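Local coordinates for probable M18 family aminopeptidase 1 (Thermotoga maritima, PDB 2GLF), which probably acts as a zinc-dependent aminopeptidase of the M18 family, removing residues from the amino-terminal end of peptides, and holds manganese ions in this crystal form, at residues A[43-49]-A[258-262]; A[48-52]-A[62-66]. All coordinates share one frame; numbering follows the deposited sequence.

Contact 1. Residues A[43-49]-A[258-262]; sequences ILDESGF and LRALL
The side chains of I43 and L44 on one helix meet those of L258 and L262 on another, in an apolar helix-to-helix contact of the M18 aminopeptidase fold. It joins the C-terminal end of helix 33-45, with the turn that follows it, to helix 248-263; L44 and L261 also rest on strand 73-77 of the large mixed sheet. The apolar contacts that join the helices are made largely by methyl groups. I43 uses both its branches: CD1 lies 3.6 Å from CD1 of L258, while CG2 comes within 3.5 Å of CD1 of L262, where I43 and L262 cross at about a right angle. With chi1 at -152°, roughly trans to the main-chain N, CG of L258 carries the fork toward helix 33-45, CD1 against I43 and CD2 beside CD2 of L44. Cutting L258 back to an alanine would take away the whole fork, which would probably leave CD1 of I43 without its partner on segment 258-262 and CD2 of L44 with L262 alone there. The aromatic ring of F49 is met from several directions: CD2 of L44 sits 3.7 Å above its plane, over the ring's centre, and CD2 of L262 approaches CE1 of F49 obliquely at 3.7 Å. L261 reaches the far end of the same ring, its CD2 lying 4.2 Å from CZ. Polar atoms serve the turn itself. F49 N bonds to L44 O, and S47 OG donates to I43 O over 3.1 Å, tilted 27° from the carbonyl plane. That bond turns the hydroxyl back to the last helical turn, and the same OG lies 3.6 Å from CD1 of L262.

Contact 2. Residues A[48-52]-A[62-66]; sequences GFVPL and MTVYA
T63 is gripped twice by the opposing segment, once through its side chain and once through its main chain. Its OG1 donates to G48 O at 3.1 Å, tilted 31° from the carbonyl plane, while its carbonyl O accepts V50 N at 3.2 Å, in the carbonyl plane. With chi1 at 57°, OG1 is set between the backbone N and the carbonyl carbon, facing G48. Farther along, L52 N bonds to Y65 O at 3.1 Å, nearly straight at 165° but from above the carbonyl plane, and Y65 N makes a weak bond to V50 O. This is the ladder of a parallel strand pair: strand 50-51 lies at the edge of the mixed sheet within this chain, against strand 64-67, which pairs in turn with strand 73-77. V50 and V64 project from the same face of the sheet and touch only loosely. F49 is held in a different way: CB of T63 stands over the centre of its ring in a CH-pi contact, 4.2 Å from the centroid, and V64 O lies in plane at the ring edge, near CD2. The Y65 ring runs alongside P51, with V50 C and P51 N over one face, toward its rim, and CB of F49 at its edge, 3.5 Å from CD2. Its hydroxyl, beside CG of P51, is probably hydrogen-bonded to OD1 of D45. At the other end, L52 extends CD1 to CG2 of V64, 3.8 Å away, and to CE of the selenomethionine M62, where helix 292-303 closes over both L52 and M62.

Contacts 1 and 2 lie with their centres about 9 Å apart and start from the same piece of chain: helix 33-45 leads through the turn holding G48 and F49, which both contacts share, into strand 50-51. The partner of strand 50-51, segment 62-66, begins 10 residues after residue 52, whereas segment 258-262 of contact 1, on helix 248-263, comes 209 residues after the first segment ends. One packs a helix end on another helix; the other adds an edge strand to the mixed sheet. They also touch directly, CD1 of L44 lying 3.8 Å from CB of Y65. Both lie away from the metal sites, on the same side of the chain's centre.

Contact 1. Residues A[43-49]-A[258-262]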
loop_
_atom_site.group_PDB
_atom_site.type_symbol
_atom_site.label_atom_id
_atom_site.label_comp_id
_atom_site.label_asym_id
_atom_site.label_seq_id
_atom_site.Cartn_x
_atom_site.Cartn_y
_atom_site.Cartn_z
ATOM N N ILE A 43 33.188 -9.902 -50.405
ATOM C CA ILE A 43 32.815 -11.265 -50.763
ATOM C C ILE A 43 32.140 -11.260 -52.132
ATOM O O ILE A 43 32.377 -12.142 -52.959
ATOM C CB ILE A 43 31.833 -11.853 -49.729
ATOM C CG1 ILE A 43 32.576 -12.141 -48.426
ATOM C CG2 ILE A 43 31.151 -13.103 -50.287
ATOM C CD1 ILE A 43 31.680 -12.602 -47.307
ATOM N N LEU A 44 31.296 -10.259 -52.358
ATOM C CA LEU A 44 30.589 -10.128 -53.622
ATOM C C LEU A 44 31.514 -9.681 -54.755
ATOM O O LEU A 44 31.273 -10.005 -55.916
ATOM C CB LEU A 44 29.428 -9.137 -53.486
ATOM C CG LEU A 44 28.205 -9.604 -52.691
ATOM C CD1 LEU A 44 27.165 -8.484 -52.625
ATOM C CD2 LEU A 44 27.617 -10.855 -53.347
ATOM N N ASP A 45 32.562 -8.931 -54.431
ATOM C CA ASP A 45 33.473 -8.488 -55.470
ATOM C C ASP A 45 34.209 -9.692 -56.022
ATOM O O ASP A 45 34.503 -9.744 -57.213
ATOM C CB ASP A 45 34.415 -7.416 -54.945
ATOM C CG ASP A 45 33.715 -6.083 -54.774
ATOM O OD1 ASP A 45 32.831 -5.778 -55.602
ATOM O OD2 ASP A 45 34.042 -5.340 -53.827
ATOM N N GLU A 46 34.511 -10.660 -55.159
ATOM C CA GLU A 46 35.102 -11.909 -55.628
ATOM C C GLU A 46 33.789 -12.533 -56.116
ATOM O O GLU A 46 32.810 -11.813 -56.294
ATOM C CB GLU A 46 35.647 -12.734 -54.472
ATOM C CG GLU A 46 36.524 -11.979 -53.513
ATOM C CD GLU A 46 36.977 -12.854 -52.358
ATOM O OE1 GLU A 46 36.109 -13.450 -51.685
ATOM O OE2 GLU A 46 38.199 -12.946 -52.120
ATOM N N SER A 47 33.718 -13.839 -56.317
ATOM C CA SER A 47 32.447 -14.410 -56.768
ATOM C C SER A 47 32.010 -13.840 -58.120
ATOM O O SER A 47 31.196 -14.441 -58.821
ATOM C CB SER A 47 31.345 -14.137 -55.736
ATOM O OG SER A 47 31.669 -14.706 -54.483
ATOM N N GLY A 48 32.530 -12.668 -58.466
ATOM C CA GLY A 48 32.214 -12.058 -59.744
ATOM C C GLY A 48 31.021 -11.131 -59.851
ATOM O O GLY A 48 30.381 -11.072 -60.900
ATOM N N PHE A 49 30.706 -10.400 -58.794
ATOM C CA PHE A 49 29.580 -9.483 -58.862
ATOM C C PHE A 49 30.083 -8.095 -59.231
ATOM O O PHE A 49 31.261 -7.777 -59.024
ATOM C CB PHE A 49 28.864 -9.395 -57.513
ATOM C CG PHE A 49 27.892 -10.511 -57.247
ATOM C CD1 PHE A 49 28.328 -11.823 -57.124
ATOM C CD2 PHE A 49 26.539 -10.232 -57.052
ATOM C CE1 PHE A 49 27.431 -12.840 -56.799
ATOM C CE2 PHE A 49 25.635 -11.239 -56.729
ATOM C CZ PHE A 49 26.080 -12.544 -56.601
ATOM N N LEU A 258 23.840 -15.062 -47.664
ATOM C CA LEU A 258 24.909 -14.662 -48.566
ATOM C C LEU A 258 25.524 -15.925 -49.167
ATOM O O LEU A 258 25.692 -16.032 -50.384
ATOM C CB LEU A 258 25.991 -13.898 -47.805
ATOM C CG LEU A 258 26.830 -12.869 -48.567
ATOM C CD1 LEU A 258 28.178 -12.765 -47.891
ATOM C CD2 LEU A 258 27.007 -13.263 -50.020
ATOM N N ARG A 259 25.855 -16.884 -48.309
ATOM C CA ARG A 259 26.452 -18.130 -48.765
ATOM C C ARG A 259 25.512 -18.922 -49.666
ATOM O O ARG A 259 25.958 -19.596 -50.593
ATOM C CB ARG A 259 26.889 -18.983 -47.568
ATOM C CG ARG A 259 28.085 -18.407 -46.807
ATOM C CD ARG A 259 29.344 -18.407 -47.667
ATOM N NE ARG A 259 29.729 -19.771 -47.993
ATOM C CZ ARG A 259 30.218 -20.634 -47.111
ATOM N NH1 ARG A 259 30.392 -20.265 -45.850
ATOM N NH2 ARG A 259 30.493 -21.876 -47.478
ATOM N N ALA A 260 24.213 -18.839 -49.400
ATOM C CA ALA A 260 23.232 -19.542 -50.216
ATOM C C ALA A 260 23.181 -18.878 -51.587
ATOM O O ALA A 260 23.256 -19.548 -52.617
ATOM C CB ALA A 260 21.866 -19.487 -49.556
ATOM N N LEU A 261 23.065 -17.553 -51.592
ATOM C CA LEU A 261 23.009 -16.785 -52.831
ATOM C C LEU A 261 24.157 -17.163 -53.740
ATOM O O LEU A 261 23.966 -17.391 -54.931
ATOM C CB LEU A 261 23.092 -15.279 -52.546
ATOM C CG LEU A 261 23.151 -14.377 -53.788
ATOM C CD1 LEU A 261 21.820 -14.466 -54.511
ATOM C CD2 LEU A 261 23.440 -12.935 -53.418
ATOM N N LEU A 262 25.351 -17.233 -53.161
ATOM C CA LEU A 262 26.556 -17.550 -53.913
ATOM C C LEU A 262 26.678 -18.971 -54.460
ATOM O O LEU A 262 27.336 -19.180 -55.481
ATOM C CB LEU A 262 27.791 -17.242 -53.061
ATOM C CG LEU A 262 27.954 -15.802 -52.574
ATOM C CD1 LEU A 262 29.322 -15.643 -51.942
ATOM C CD2 LEU A 262 27.796 -14.834 -53.734
#

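Contact 2. Residues A[48-52]-A[62-66]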
loop_
_atom_site.group_PDB
_atom_site.type_symbol
_atom_site.label_atom_id
_atom_site.label_comp_id
_atom_site.label_asym_id
_atom_site.label_seq_id
_atom_site.Cartn_x
_atom_site.Cartn_y
_atom_site.Cartn_z
ATOM N N GLY A 48 32.530 -12.668 -58.466
ATOM C CA GLY A 48 32.214 -12.058 -59.744
ATOM C C GLY A 48 31.021 -11.131 -59.851
ATOM O O GLY A 48 30.381 -11.072 -60.900
ATOM N N PHE A 49 30.706 -10.400 -58.794
ATOM C CA PHE A 49 29.580 -9.483 -58.862
ATOM C C PHE A 49 30.083 -8.095 -59.231
ATOM O O PHE A 49 31.261 -7.777 -59.024
ATOM C CB PHE A 49 28.864 -9.395 -57.513
ATOM C CG PHE A 49 27.892 -10.511 -57.247
ATOM C CD1 PHE A 49 28.328 -11.823 -57.124
ATOM C CD2 PHE A 49 26.539 -10.232 -57.052
ATOM C CE1 PHE A 49 27.431 -12.840 -56.799
ATOM C CE2 PHE A 49 25.635 -11.239 -56.729
ATOM C CZ PHE A 49 26.080 -12.544 -56.601
ATOM N N VAL A 50 29.190 -7.270 -59.771
ATOM C CA VAL A 50 29.532 -5.896 -60.127
ATOM C C VAL A 50 28.385 -4.963 -59.768
ATOM O O VAL A 50 27.218 -5.364 -59.758
ATOM C CB VAL A 50 29.840 -5.734 -61.629
ATOM C CG1 VAL A 50 31.121 -6.461 -61.972
ATOM C CG2 VAL A 50 28.678 -6.252 -62.463
ATOM N N PRO A 51 28.706 -3.696 -59.470
ATOM C CA PRO A 51 27.724 -2.673 -59.102
ATOM C C PRO A 51 26.636 -2.492 -60.160
ATOM O O PRO A 51 26.942 -2.173 -61.310
ATOM C CB PRO A 51 28.573 -1.410 -58.970
ATOM C CG PRO A 51 29.917 -1.934 -58.612
ATOM C CD PRO A 51 30.061 -3.126 -59.508
ATOM N N LEU A 52 25.377 -2.690 -59.779
ATOM C CA LEU A 52 24.271 -2.494 -60.717
ATOM C C LEU A 52 24.516 -1.146 -61.396
ATOM O O LEU A 52 25.193 -0.290 -60.833
ATOM C CB LEU A 52 22.938 -2.463 -59.960
ATOM C CG LEU A 52 21.665 -2.299 -60.790
ATOM C CD1 LEU A 52 21.549 -3.466 -61.739
ATOM C CD2 LEU A 52 20.443 -2.237 -59.885
HETATM N N MSE A 62 22.359 -11.171 -64.884
HETATM C CA MSE A 62 23.133 -10.220 -64.100
HETATM C C MSE A 62 23.474 -10.805 -62.737
HETATM O O MSE A 62 22.688 -11.555 -62.157
HETATM C CB MSE A 62 22.333 -8.929 -63.879
HETATM C CG MSE A 62 21.818 -8.244 -65.134
HETATM SE SE MSE A 62 20.646 -6.721 -64.755
HETATM C CE MSE A 62 21.988 -5.447 -64.241
ATOM N N THR A 63 24.652 -10.455 -62.239
ATOM C CA THR A 63 25.109 -10.875 -60.921
ATOM C C THR A 63 25.543 -9.541 -60.318
ATOM O O THR A 63 26.728 -9.253 -60.152
ATOM C CB THR A 63 26.299 -11.842 -61.019
ATOM O OG1 THR A 63 27.356 -11.222 -61.759
ATOM C CG2 THR A 63 25.885 -13.120 -61.722
ATOM N N VAL A 64 24.544 -8.726 -60.004
ATOM C CA VAL A 64 24.760 -7.384 -59.491
ATOM C C VAL A 64 24.447 -7.165 -58.028
ATOM O O VAL A 64 23.920 -8.043 -57.349
ATOM C CB VAL A 64 23.910 -6.383 -60.277
ATOM C CG1 VAL A 64 24.326 -6.382 -61.742
ATOM C CG2 VAL A 64 22.440 -6.751 -60.134
ATOM N N TYR A 65 24.773 -5.968 -57.558
ATOM C CA TYR A 65 24.505 -5.584 -56.186
ATOM C C TYR A 65 24.514 -4.072 -56.075
ATOM O O TYR A 65 25.265 -3.392 -56.765
ATOM C CB TYR A 65 25.544 -6.189 -55.230
ATOM C CG TYR A 65 26.935 -5.618 -55.350
ATOM C CD1 TYR A 65 27.210 -4.299 -54.975
ATOM C CD2 TYR A 65 27.987 -6.397 -55.839
ATOM C CE1 TYR A 65 28.498 -3.767 -55.089
ATOM C CE2 TYR A 65 29.281 -5.879 -55.955
ATOM C CZ TYR A 65 29.528 -4.563 -55.584
ATOM O OH TYR A 65 30.793 -4.035 -55.744
ATOM N N ALA A 66 23.666 -3.547 -55.205
ATOM C CA ALA A 66 23.585 -2.116 -54.994
ATOM C C ALA A 66 23.831 -1.834 -53.520
ATOM O O ALA A 66 23.217 -2.457 -52.652
ATOM C CB ALA A 66 22.218 -1.609 -55.400
#